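Local coordinates for FAD:protein FMN transferase (Vibrio cholerae, PDB 6NXI), which probably transfers the FMN moiety of FAD to a threonine hydroxyl of target flavoproteins, using magnesium as cofactor, at residues V99-F108 with Y239-P250; M284-L295 with E306-P314. All blocks are in the same frame, centred on the assembly; numbering follows the deposited sequence.

Contact 1. Residues V99-F108 with Y239-P250. With FAD (flavin-adenine dinucleotide), chain B.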
loop_
_atom_site.group_PDB
_atom_site.type_symbol
_atom_site.label_atom_id
_atom_site.label_comp_id
_atom_site.label_asym_id
_atom_site.label_seq_id
_atom_site.Cartn_x
_atom_site.Cartn_y
_atom_site.Cartn_z
ATOM N N VAL A 99 10.640 8.537 3.891
ATOM C CA VAL A 99 11.792 7.595 3.957
ATOM C C VAL A 99 12.355 7.318 2.548
ATOM O O VAL A 99 13.261 6.446 2.403
ATOM C CB VAL A 99 11.486 6.258 4.669
ATOM C CG1 VAL A 99 11.239 6.443 6.153
ATOM C CG2 VAL A 99 10.394 5.470 3.981
ATOM N N GLY A 100 11.892 8.008 1.520
ATOM C CA GLY A 100 12.432 7.900 0.162
ATOM C C GLY A 100 13.948 7.701 0.105
ATOM O O GLY A 100 14.415 6.765 -0.545
ATOM N N PRO A 101 14.766 8.600 0.675
ATOM C CA PRO A 101 16.225 8.481 0.590
ATOM C C PRO A 101 16.728 7.136 1.113
ATOM O O PRO A 101 17.732 6.669 0.562
ATOM C CB PRO A 101 16.728 9.702 1.413
ATOM C CG PRO A 101 15.571 10.694 1.323
ATOM C CD PRO A 101 14.362 9.791 1.428
ATOM N N LEU A 102 16.070 6.567 2.131
ATOM C CA LEU A 102 16.481 5.276 2.750
ATOM C C LEU A 102 16.012 4.114 1.888
ATOM O O LEU A 102 16.786 3.189 1.637
ATOM C CB LEU A 102 15.904 5.215 4.162
ATOM C CG LEU A 102 16.397 6.320 5.110
ATOM C CD1 LEU A 102 15.477 6.471 6.280
ATOM C CD2 LEU A 102 17.791 6.000 5.601
ATOM N N VAL A 103 14.793 4.182 1.378
ATOM C CA VAL A 103 14.308 3.133 0.435
ATOM C C VAL A 103 15.291 3.052 -0.746
ATOM O O VAL A 103 15.686 1.975 -1.192
ATOM C CB VAL A 103 12.896 3.484 -0.039
ATOM C CG1 VAL A 103 12.440 2.605 -1.187
ATOM C CG2 VAL A 103 11.901 3.451 1.123
ATOM N N ASN A 104 15.694 4.210 -1.253
ATOM C CA ASN A 104 16.587 4.304 -2.414
ATOM C C ASN A 104 17.963 3.773 -2.007
ATOM O O ASN A 104 18.509 2.958 -2.758
ATOM C CB ASN A 104 16.657 5.723 -2.940
ATOM C CG ASN A 104 15.339 6.214 -3.520
ATOM O OD1 ASN A 104 14.378 5.468 -3.609
ATOM N ND2 ASN A 104 15.276 7.516 -3.782
ATOM N N LEU A 105 18.476 4.165 -0.842
ATOM C CA LEU A 105 19.803 3.679 -0.360
ATOM C C LEU A 105 19.856 2.147 -0.359
ATOM O O LEU A 105 20.899 1.569 -0.739
ATOM C CB LEU A 105 20.072 4.265 1.020
ATOM C CG LEU A 105 21.408 3.865 1.645
ATOM C CD1 LEU A 105 22.583 4.520 0.924
ATOM C CD2 LEU A 105 21.434 4.205 3.117
ATOM N N TRP A 106 18.820 1.517 0.165
ATOM C CA TRP A 106 18.823 0.056 0.382
ATOM C C TRP A 106 18.552 -0.724 -0.903
ATOM O O TRP A 106 18.583 -1.942 -0.843
ATOM C CB TRP A 106 17.877 -0.293 1.525
ATOM C CG TRP A 106 18.441 0.115 2.848
ATOM C CD1 TRP A 106 18.034 1.128 3.660
ATOM C CD2 TRP A 106 19.599 -0.449 3.493
ATOM N NE1 TRP A 106 18.838 1.219 4.754
ATOM C CE2 TRP A 106 19.778 0.251 4.700
ATOM C CE3 TRP A 106 20.407 -1.551 3.210
ATOM C CZ2 TRP A 106 20.793 -0.058 5.597
ATOM C CZ3 TRP A 106 21.404 -1.868 4.109
ATOM C CH2 TRP A 106 21.579 -1.117 5.271
ATOM N N GLY A 107 18.183 -0.056 -2.001
ATOM C CA GLY A 107 18.076 -0.689 -3.325
ATOM C C GLY A 107 16.653 -0.911 -3.776
ATOM O O GLY A 107 16.477 -1.734 -4.714
ATOM N N PHE A 108 15.667 -0.262 -3.170
ATOM C CA PHE A 108 14.238 -0.559 -3.416
ATOM C C PHE A 108 13.532 0.572 -4.146
ATOM O O PHE A 108 12.266 0.566 -4.154
ATOM C CB PHE A 108 13.561 -0.936 -2.112
ATOM C CG PHE A 108 14.136 -2.178 -1.489
ATOM C CD1 PHE A 108 13.859 -3.398 -2.052
ATOM C CD2 PHE A 108 14.903 -2.107 -0.332
ATOM C CE1 PHE A 108 14.336 -4.549 -1.458
ATOM C CE2 PHE A 108 15.394 -3.257 0.249
ATOM C CZ PHE A 108 15.083 -4.477 -0.309
ATOM N N TYR A 239 16.606 -8.162 5.370
ATOM C CA TYR A 239 16.676 -7.281 4.181
ATOM C C TYR A 239 15.336 -7.360 3.460
ATOM O O TYR A 239 14.902 -8.416 3.021
ATOM C CB TYR A 239 17.862 -7.640 3.284
ATOM C CG TYR A 239 17.982 -6.828 2.021
ATOM C CD1 TYR A 239 18.374 -5.495 2.064
ATOM C CD2 TYR A 239 17.634 -7.352 0.786
ATOM C CE1 TYR A 239 18.500 -4.730 0.912
ATOM C CE2 TYR A 239 17.732 -6.600 -0.373
ATOM C CZ TYR A 239 18.162 -5.277 -0.316
ATOM O OH TYR A 239 18.244 -4.535 -1.474
ATOM N N SER A 240 14.643 -6.251 3.451
ATOM C CA SER A 240 13.341 -6.106 2.767
ATOM C C SER A 240 13.146 -4.638 2.449
ATOM O O SER A 240 13.911 -3.787 2.948
ATOM C CB SER A 240 12.201 -6.623 3.582
ATOM O OG SER A 240 11.728 -5.654 4.540
ATOM N N HIS A 241 12.134 -4.383 1.621
ATOM C CA HIS A 241 11.807 -3.013 1.158
ATOM C C HIS A 241 11.071 -2.186 2.211
ATOM O O HIS A 241 10.906 -1.004 1.950
ATOM C CB HIS A 241 10.967 -3.078 -0.105
ATOM C CG HIS A 241 9.647 -3.735 0.089
ATOM N ND1 HIS A 241 8.517 -3.209 -0.451
ATOM C CD2 HIS A 241 9.279 -4.895 0.698
ATOM C CE1 HIS A 241 7.495 -4.004 -0.165
ATOM N NE2 HIS A 241 7.924 -5.041 0.545
ATOM N N ILE A 242 10.679 -2.767 3.350
ATOM C CA ILE A 242 9.968 -2.011 4.422
ATOM C C ILE A 242 11.000 -1.480 5.396
ATOM O O ILE A 242 11.717 -2.267 6.019
ATOM C CB ILE A 242 8.877 -2.895 5.054
ATOM C CG1 ILE A 242 7.786 -3.212 4.014
ATOM C CG2 ILE A 242 8.280 -2.217 6.265
ATOM C CD1 ILE A 242 6.849 -4.316 4.470
ATOM N N ILE A 243 11.099 -0.165 5.493
ATOM C CA ILE A 243 12.144 0.529 6.289
ATOM C C ILE A 243 11.547 0.955 7.641
ATOM O O ILE A 243 10.432 1.495 7.697
ATOM C CB ILE A 243 12.690 1.737 5.482
ATOM C CG1 ILE A 243 13.148 1.313 4.072
ATOM C CG2 ILE A 243 13.780 2.459 6.287
ATOM C CD1 ILE A 243 14.209 0.207 4.056
ATOM N N ASP A 244 12.311 0.796 8.709
ATOM C CA ASP A 244 11.955 1.312 10.048
ATOM C C ASP A 244 12.481 2.740 10.115
ATOM O O ASP A 244 13.692 2.957 10.081
ATOM C CB ASP A 244 12.512 0.403 11.136
ATOM C CG ASP A 244 12.113 0.833 12.530
ATOM O OD1 ASP A 244 11.796 2.033 12.720
ATOM O OD2 ASP A 244 12.212 -0.033 13.422
ATOM N N PRO A 245 11.613 3.750 10.157
ATOM C CA PRO A 245 12.077 5.143 10.134
ATOM C C PRO A 245 13.008 5.489 11.300
ATOM O O PRO A 245 13.804 6.399 11.126
ATOM C CB PRO A 245 10.762 5.942 10.206
ATOM C CG PRO A 245 9.785 5.016 9.545
ATOM C CD PRO A 245 10.129 3.666 10.141
ATOM N N THR A 246 12.925 4.750 12.403
ATOM C CA THR A 246 13.691 5.041 13.645
ATOM C C THR A 246 15.133 4.563 13.467
ATOM O O THR A 246 16.062 5.298 13.922
ATOM C CB THR A 246 12.985 4.464 14.881
ATOM O OG1 THR A 246 13.023 3.038 14.899
ATOM C CG2 THR A 246 11.543 4.915 14.980
ATOM N N THR A 247 15.324 3.450 12.764
ATOM C CA THR A 247 16.666 2.868 12.519
ATOM C C THR A 247 17.253 3.345 11.187
ATOM O O THR A 247 18.495 3.260 11.041
ATOM C CB THR A 247 16.647 1.342 12.588
ATOM O OG1 THR A 247 15.936 0.895 11.439
ATOM C CG2 THR A 247 16.051 0.823 13.880
ATOM N N GLY A 248 16.415 3.671 10.193
ATOM C CA GLY A 248 16.900 3.946 8.841
ATOM C C GLY A 248 17.204 2.666 8.091
ATOM O O GLY A 248 17.640 2.748 6.927
ATOM N N ARG A 249 16.914 1.513 8.693
ATOM C CA ARG A 249 17.213 0.202 8.085
ATOM C C ARG A 249 15.953 -0.608 7.816
ATOM O O ARG A 249 14.909 -0.416 8.441
ATOM C CB ARG A 249 18.114 -0.607 9.014
ATOM C CG ARG A 249 19.413 0.087 9.404
ATOM C CD ARG A 249 20.186 -0.756 10.414
ATOM N NE ARG A 249 21.435 -0.083 10.767
ATOM C CZ ARG A 249 22.571 -0.213 10.100
ATOM N NH1 ARG A 249 22.644 -1.020 9.061
ATOM N NH2 ARG A 249 23.639 0.461 10.484
ATOM N N PRO A 250 16.047 -1.628 6.952
ATOM C CA PRO A 250 14.974 -2.611 6.860
ATOM C C PRO A 250 14.490 -3.106 8.224
ATOM O O PRO A 250 15.260 -3.362 9.151
ATOM C CB PRO A 250 15.558 -3.695 5.982
ATOM C CG PRO A 250 16.532 -2.955 5.086
ATOM C CD PRO A 250 17.128 -1.895 5.986
HETATM P PA FAD B . 4.014 -1.881 0.863
HETATM O O1A FAD B . 4.343 -2.907 1.888
HETATM O O2A FAD B . 2.609 -1.472 0.660
HETATM O O5B FAD B . 4.883 -0.563 1.111
HETATM C C5B FAD B . 6.317 -0.746 0.971
HETATM C C4B FAD B . 6.924 0.342 0.120
HETATM O O4B FAD B . 6.730 1.657 0.696
HETATM C C3B FAD B . 8.435 0.169 -0.030
HETATM O O3B FAD B . 8.721 -0.589 -1.206
HETATM C C2B FAD B . 8.947 1.613 -0.082
HETATM O O2B FAD B . 8.828 2.148 -1.382
HETATM C C1B FAD B . 7.981 2.321 0.858
HETATM N N9A FAD B . 8.312 2.292 2.267
HETATM C C8A FAD B . 9.219 1.462 2.940
HETATM N N7A FAD B . 9.156 1.629 4.239
HETATM C C5A FAD B . 8.230 2.629 4.457
HETATM C C6A FAD B . 7.773 3.249 5.630
HETATM N N6A FAD B . 8.153 2.897 6.871
HETATM N N1A FAD B . 6.803 4.173 5.481
HETATM C C2A FAD B . 6.410 4.511 4.237
HETATM N N3A FAD B . 6.767 3.989 3.056
HETATM C C4A FAD B . 7.703 3.043 3.246
HETATM N N1 FAD B . 8.054 -0.091 -9.333
HETATM C C2 FAD B . 8.873 -0.165 -10.438
HETATM O O2 FAD B . 9.779 -1.026 -10.491
HETATM N N3 FAD B . 8.711 0.657 -11.507
HETATM C C4 FAD B . 7.742 1.625 -11.546
HETATM O O4 FAD B . 7.642 2.371 -12.510
HETATM C C4X FAD B . 6.882 1.752 -10.404
HETATM N N5 FAD B . 5.951 2.684 -10.405
HETATM C C5X FAD B . 5.145 2.793 -9.296
HETATM C C6 FAD B . 4.157 3.799 -9.265
HETATM C C7 FAD B . 3.304 3.977 -8.196
HETATM C C7M FAD B . 2.264 5.074 -8.234
HETATM C C8 FAD B . 3.419 3.099 -7.093
HETATM C C8M FAD B . 2.532 3.241 -5.884
HETATM C C9 FAD B . 4.398 2.099 -7.108
HETATM C C9A FAD B . 5.264 1.918 -8.195
HETATM N N10 FAD B . 6.271 0.945 -8.230
HETATM C C10 FAD B . 7.109 0.826 -9.325
HETATM C "C1'" FAD B . 6.390 -0.034 -7.129
HETATM C "C2'" FAD B . 7.042 0.489 -5.900
HETATM O "O2'" FAD B . 8.396 0.844 -6.163
HETATM C "C3'" FAD B . 7.017 -0.601 -4.814
HETATM O "O3'" FAD B . 7.758 -1.744 -5.182
HETATM C "C4'" FAD B . 5.633 -1.132 -4.491
HETATM O "O4'" FAD B . 4.710 -0.055 -4.495
HETATM C "C5'" FAD B . 5.621 -1.917 -3.195
HETATM O "O5'" FAD B . 4.240 -2.203 -2.860
HETATM P P FAD B . 3.924 -3.249 -1.716
HETATM O O1P FAD B . 4.741 -4.454 -1.846
HETATM O O2P FAD B . 2.411 -3.257 -1.712
HETATM O O3P FAD B . 4.544 -2.429 -0.506
#
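The hydroxyl of Y239 donates to the main-chain carbonyl of W106, with OH and O 2.7 Å apart and the acceptor lying at the edge of the phenol ring. That carbonyl belongs to the residue just before G107, whose positive phi and two bonds back into the last turn make a Schellman motif. Helix 100-105 and loop 239-250 form part of the wall around the adenosine half of FAD in this ApbE-family protein, and they illustrate how one interface can serve both packing and ligand recognition.

The indole of W106 makes a bond of its own: NE1 donates to G248 O at 2.9 Å (149° at the hydrogen), on a lone pair in the carbonyl plane, and G248 O sits a little out of the plane of the indole. P250 lies over one face, its CD 3.6 Å from the centroid of the five-membered ring of W106, a CH-pi contact. Beyond the six-membered ring the guanidinium of R249 passes at a slant; its charge is paired with D120.

F108 offers a ring face to the loop backbone, with H241 CA 3.5 Å from the F108 ring centroid, nearly on the normal. From there the imidazole turns off toward the ligand. Its chi1 of 63° sets CG between the backbone N and carbonyl carbon, and ND1 of H241 reaches FAD O3B at 2.7 Å. I243 reads the adenine edge through its backbone: I243 N donates to FAD N7A at 2.9 Å, almost straight (173°), and FAD N6A donates to I243 O at 2.8 Å. Its side chain meanwhile faces the helix, touching L102, V103 and W106. V99 divides its branches, CG1 resting on P245 CG and CG2 approaching FAD C5A to 3.6 Å.

Contact 2. Residues M284-L295 with E306-P314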
loop_
_atom_site.group_PDB
_atom_site.type_symbol
_atom_site.label_atom_id
_atom_site.label_comp_id
_atom_site.label_asym_id
_atom_site.label_seq_id
_atom_site.Cartn_x
_atom_site.Cartn_y
_atom_site.Cartn_z
ATOM N N MET A 284 -1.072 -4.135 17.087
ATOM C CA MET A 284 -2.387 -4.710 17.441
ATOM C C MET A 284 -3.103 -3.753 18.409
ATOM O O MET A 284 -4.347 -3.638 18.309
ATOM C CB MET A 284 -2.261 -6.119 18.026
ATOM C CG MET A 284 -1.723 -7.146 17.030
ATOM S SD MET A 284 -2.666 -7.249 15.470
ATOM C CE MET A 284 -4.264 -7.675 16.157
ATOM N N ALA A 285 -2.352 -3.017 19.238
ATOM C CA ALA A 285 -2.929 -2.044 20.196
ATOM C C ALA A 285 -3.598 -0.919 19.401
ATOM O O ALA A 285 -4.770 -0.576 19.718
ATOM C CB ALA A 285 -1.906 -1.515 21.162
ATOM N N VAL A 286 -2.942 -0.404 18.364
ATOM C CA VAL A 286 -3.577 0.626 17.492
ATOM C C VAL A 286 -4.819 0.040 16.819
ATOM O O VAL A 286 -5.855 0.743 16.693
ATOM C CB VAL A 286 -2.570 1.218 16.485
ATOM C CG1 VAL A 286 -3.269 2.049 15.407
ATOM C CG2 VAL A 286 -1.541 2.044 17.214
ATOM N N ALA A 287 -4.756 -1.203 16.344
ATOM C CA ALA A 287 -5.883 -1.822 15.616
ATOM C C ALA A 287 -7.071 -1.951 16.579
ATOM O O ALA A 287 -8.236 -1.747 16.191
ATOM C CB ALA A 287 -5.511 -3.172 15.059
ATOM N N GLU A 288 -6.795 -2.350 17.806
ATOM C CA GLU A 288 -7.858 -2.470 18.834
ATOM C C GLU A 288 -8.503 -1.126 19.155
ATOM O O GLU A 288 -9.745 -1.089 19.218
ATOM C CB GLU A 288 -7.274 -3.059 20.111
ATOM C CG GLU A 288 -7.156 -4.550 19.994
ATOM C CD GLU A 288 -8.466 -5.263 19.757
ATOM O OE1 GLU A 288 -9.503 -4.863 20.338
ATOM O OE2 GLU A 288 -8.407 -6.289 19.107
ATOM N N ALA A 289 -7.692 -0.091 19.339
ATOM C CA ALA A 289 -8.136 1.241 19.800
ATOM C C ALA A 289 -8.938 1.930 18.697
ATOM O O ALA A 289 -9.714 2.858 19.016
ATOM C CB ALA A 289 -6.949 2.063 20.227
ATOM N N ASN A 290 -8.778 1.502 17.444
ATOM C CA ASN A 290 -9.334 2.261 16.293
ATOM C C ASN A 290 -10.261 1.386 15.462
ATOM O O ASN A 290 -10.643 1.807 14.339
ATOM C CB ASN A 290 -8.190 2.885 15.506
ATOM C CG ASN A 290 -7.454 3.941 16.306
ATOM O OD1 ASN A 290 -7.894 5.084 16.372
ATOM N ND2 ASN A 290 -6.348 3.587 16.938
ATOM N N GLN A 291 -10.678 0.235 15.971
ATOM C CA GLN A 291 -11.665 -0.596 15.239
ATOM C C GLN A 291 -11.131 -0.912 13.839
ATOM O O GLN A 291 -11.915 -0.911 12.901
ATOM C CB GLN A 291 -13.024 0.105 15.077
ATOM C CG GLN A 291 -13.578 0.652 16.373
ATOM C CD GLN A 291 -14.102 -0.482 17.212
ATOM O OE1 GLN A 291 -13.328 -1.253 17.770
ATOM N NE2 GLN A 291 -15.420 -0.582 17.308
ATOM N N ILE A 292 -9.844 -1.234 13.713
ATOM C CA ILE A 292 -9.240 -1.661 12.427
ATOM C C ILE A 292 -9.223 -3.179 12.389
ATOM O O ILE A 292 -8.617 -3.780 13.287
ATOM C CB ILE A 292 -7.824 -1.089 12.258
ATOM C CG1 ILE A 292 -7.752 0.409 12.521
ATOM C CG2 ILE A 292 -7.308 -1.420 10.876
ATOM C CD1 ILE A 292 -6.341 0.931 12.534
ATOM N N PRO A 293 -9.871 -3.827 11.406
ATOM C CA PRO A 293 -9.748 -5.268 11.213
ATOM C C PRO A 293 -8.336 -5.596 10.705
ATOM O O PRO A 293 -7.957 -5.209 9.588
ATOM C CB PRO A 293 -10.837 -5.634 10.218
ATOM C CG PRO A 293 -11.728 -4.434 10.154
ATOM C CD PRO A 293 -10.861 -3.252 10.476
ATOM N N VAL A 294 -7.565 -6.315 11.524
ATOM C CA VAL A 294 -6.173 -6.661 11.158
ATOM C C VAL A 294 -5.893 -8.109 11.544
ATOM O O VAL A 294 -6.311 -8.536 12.655
ATOM C CB VAL A 294 -5.154 -5.744 11.842
ATOM C CG1 VAL A 294 -3.747 -6.028 11.346
ATOM C CG2 VAL A 294 -5.525 -4.290 11.644
ATOM N N LEU A 295 -5.124 -8.780 10.691
ATOM C CA LEU A 295 -4.516 -10.090 10.998
ATOM C C LEU A 295 -3.014 -9.946 10.809
ATOM O O LEU A 295 -2.534 -9.673 9.698
ATOM C CB LEU A 295 -5.102 -11.174 10.098
ATOM C CG LEU A 295 -4.584 -12.580 10.395
ATOM C CD1 LEU A 295 -5.103 -13.056 11.732
ATOM C CD2 LEU A 295 -4.988 -13.530 9.281
ATOM N N GLU A 306 -0.819 -16.228 14.879
ATOM C CA GLU A 306 -1.664 -15.153 14.321
ATOM C C GLU A 306 -2.201 -14.312 15.468
ATOM O O GLU A 306 -2.583 -14.859 16.509
ATOM C CB GLU A 306 -2.888 -15.673 13.578
ATOM C CG GLU A 306 -2.674 -16.999 12.904
ATOM C CD GLU A 306 -3.802 -17.364 11.959
ATOM O OE1 GLU A 306 -4.960 -16.966 12.228
ATOM O OE2 GLU A 306 -3.516 -18.063 10.982
ATOM N N TYR A 307 -2.340 -13.031 15.228
ATOM C CA TYR A 307 -3.067 -12.110 16.110
ATOM C C TYR A 307 -4.128 -11.443 15.248
ATOM O O TYR A 307 -3.717 -10.826 14.230
ATOM C CB TYR A 307 -2.147 -11.042 16.677
ATOM C CG TYR A 307 -1.058 -11.538 17.586
ATOM C CD1 TYR A 307 -1.252 -11.711 18.947
ATOM C CD2 TYR A 307 0.189 -11.786 17.062
ATOM C CE1 TYR A 307 -0.213 -12.136 19.763
ATOM C CE2 TYR A 307 1.240 -12.183 17.862
ATOM C CZ TYR A 307 1.036 -12.370 19.210
ATOM O OH TYR A 307 2.114 -12.797 19.927
ATOM N N ALA A 308 -5.391 -11.623 15.598
ATOM C CA ALA A 308 -6.530 -10.956 14.933
ATOM C C ALA A 308 -7.078 -9.898 15.893
ATOM O O ALA A 308 -7.275 -10.208 17.082
ATOM C CB ALA A 308 -7.583 -11.950 14.548
ATOM N N SER A 309 -7.318 -8.689 15.391
ATOM C CA SER A 309 -7.976 -7.635 16.187
ATOM C C SER A 309 -9.436 -8.043 16.438
ATOM O O SER A 309 -9.967 -8.872 15.680
ATOM C CB SER A 309 -7.866 -6.311 15.511
ATOM O OG SER A 309 -8.605 -6.271 14.305
ATOM N N SER A 310 -10.088 -7.409 17.407
ATOM C CA SER A 310 -11.515 -7.654 17.742
ATOM C C SER A 310 -12.387 -7.445 16.509
ATOM O O SER A 310 -13.392 -8.141 16.375
ATOM C CB SER A 310 -11.945 -6.765 18.868
ATOM O OG SER A 310 -11.289 -7.171 20.049
ATOM N N SER A 311 -12.050 -6.485 15.661
ATOM C CA SER A 311 -12.909 -6.164 14.500
ATOM C C SER A 311 -12.618 -7.099 13.316
ATOM O O SER A 311 -13.407 -7.071 12.356
ATOM C CB SER A 311 -12.807 -4.709 14.169
ATOM O OG SER A 311 -11.486 -4.411 13.789
ATOM N N PHE A 312 -11.551 -7.911 13.362
ATOM C CA PHE A 312 -11.212 -8.933 12.335
ATOM C C PHE A 312 -11.810 -10.308 12.658
ATOM O O PHE A 312 -11.970 -11.127 11.732
ATOM C CB PHE A 312 -9.703 -9.164 12.217
ATOM C CG PHE A 312 -9.308 -9.892 10.953
ATOM C CD1 PHE A 312 -8.990 -9.201 9.795
ATOM C CD2 PHE A 312 -9.262 -11.278 10.917
ATOM C CE1 PHE A 312 -8.650 -9.882 8.628
ATOM C CE2 PHE A 312 -8.918 -11.953 9.752
ATOM C CZ PHE A 312 -8.627 -11.260 8.609
ATOM N N LYS A 313 -12.095 -10.581 13.935
ATOM C CA LYS A 313 -12.567 -11.913 14.405
ATOM C C LYS A 313 -13.642 -12.448 13.457
ATOM O O LYS A 313 -13.476 -13.545 12.927
ATOM C CB LYS A 313 -13.069 -11.842 15.855
ATOM C CG LYS A 313 -12.074 -11.299 16.876
ATOM C CD LYS A 313 -10.714 -11.991 16.887
ATOM C CE LYS A 313 -9.976 -11.806 18.202
ATOM N NZ LYS A 313 -8.804 -12.707 18.307
ATOM N N PRO A 314 -14.734 -11.695 13.169
ATOM C CA PRO A 314 -15.845 -12.216 12.370
ATOM C C PRO A 314 -15.430 -12.967 11.091
ATOM O O PRO A 314 -15.988 -14.022 10.807
ATOM C CB PRO A 314 -16.614 -10.943 11.969
ATOM C CG PRO A 314 -16.347 -9.972 13.092
ATOM C CD PRO A 314 -14.944 -10.285 13.547
HETATM O O HOH W 1 -10.262 -3.890 16.282
#
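L295 meets F312 and A308 from within a beta hairpin, forming an antiparallel non-hydrogen-bonded pair with A308. Its CB stands over one face of the F312 ring, 3.9 Å from the ring centroid and 15° off the normal, a CH-pi contact. A chi1 of -177° sets CG anti to the backbone N and carries the chain away from the ring, toward A308, where CD1 of L295 comes within 3.9 Å of A308 CB and also touches E306 CB and the carbonyl of Y307. The side chain packs on I201 and K203 of strand 199-203 as well.

Where the hairpin ends comes a worked case of serine side chains bonding a strand end to the neighbouring backbone and helix. S309 is buried and its OG is used twice: it donates to I292 O at 2.7 Å, on a lone pair in the carbonyl plane, and accepts from V294 N at 3.0 Å. Its backbone N donates in turn to V294 O at 2.9 Å, so three bonds tie it to the run 292-294. The carboxylate of E288 grips S310 twice: S310 OG donates to the syn lone pair of E288 OE1 at 2.9 Å, and S310 N reaches OE2, also on the syn side but 29° out of the carboxylate plane. A water bridges helix 280-289 to the 310-312 run, donating to A287 O and accepting from S311 N. M284, bent twice along its chain, lays its methyl over the strand end, with CE 3.3 Å from S309 N.

The arrangement borders the eight-stranded antiparallel sheet, one of whose two outer strands is 304-308. Helix 280-289 leads through residues 290-293 into strand 294-299; V294 packs on helix 265-278 and strand 255-262, whereas F312 joins L295 on I201.

The two contacts lie on different parts of the chain, their centres 26 Å apart and their nearest atoms about 12 Å apart, and share no element. Both are partly buried, yet the chemistry follows the location. Contact 1 joins a short helix to a long loop between strands 220-225 and 255-262, and relies on aromatic faces and on backbone groups turned to FAD. Contact 2 joins a helix and the edge of the main sheet, away from the ligand, and relies on strand pairing and apolar packing at one end, and on serine hydroxyls and a carboxylate at the other. Helix 265-278 is a common neighbour, touched by I242 and P245 in one and by I292 and V294 in the other.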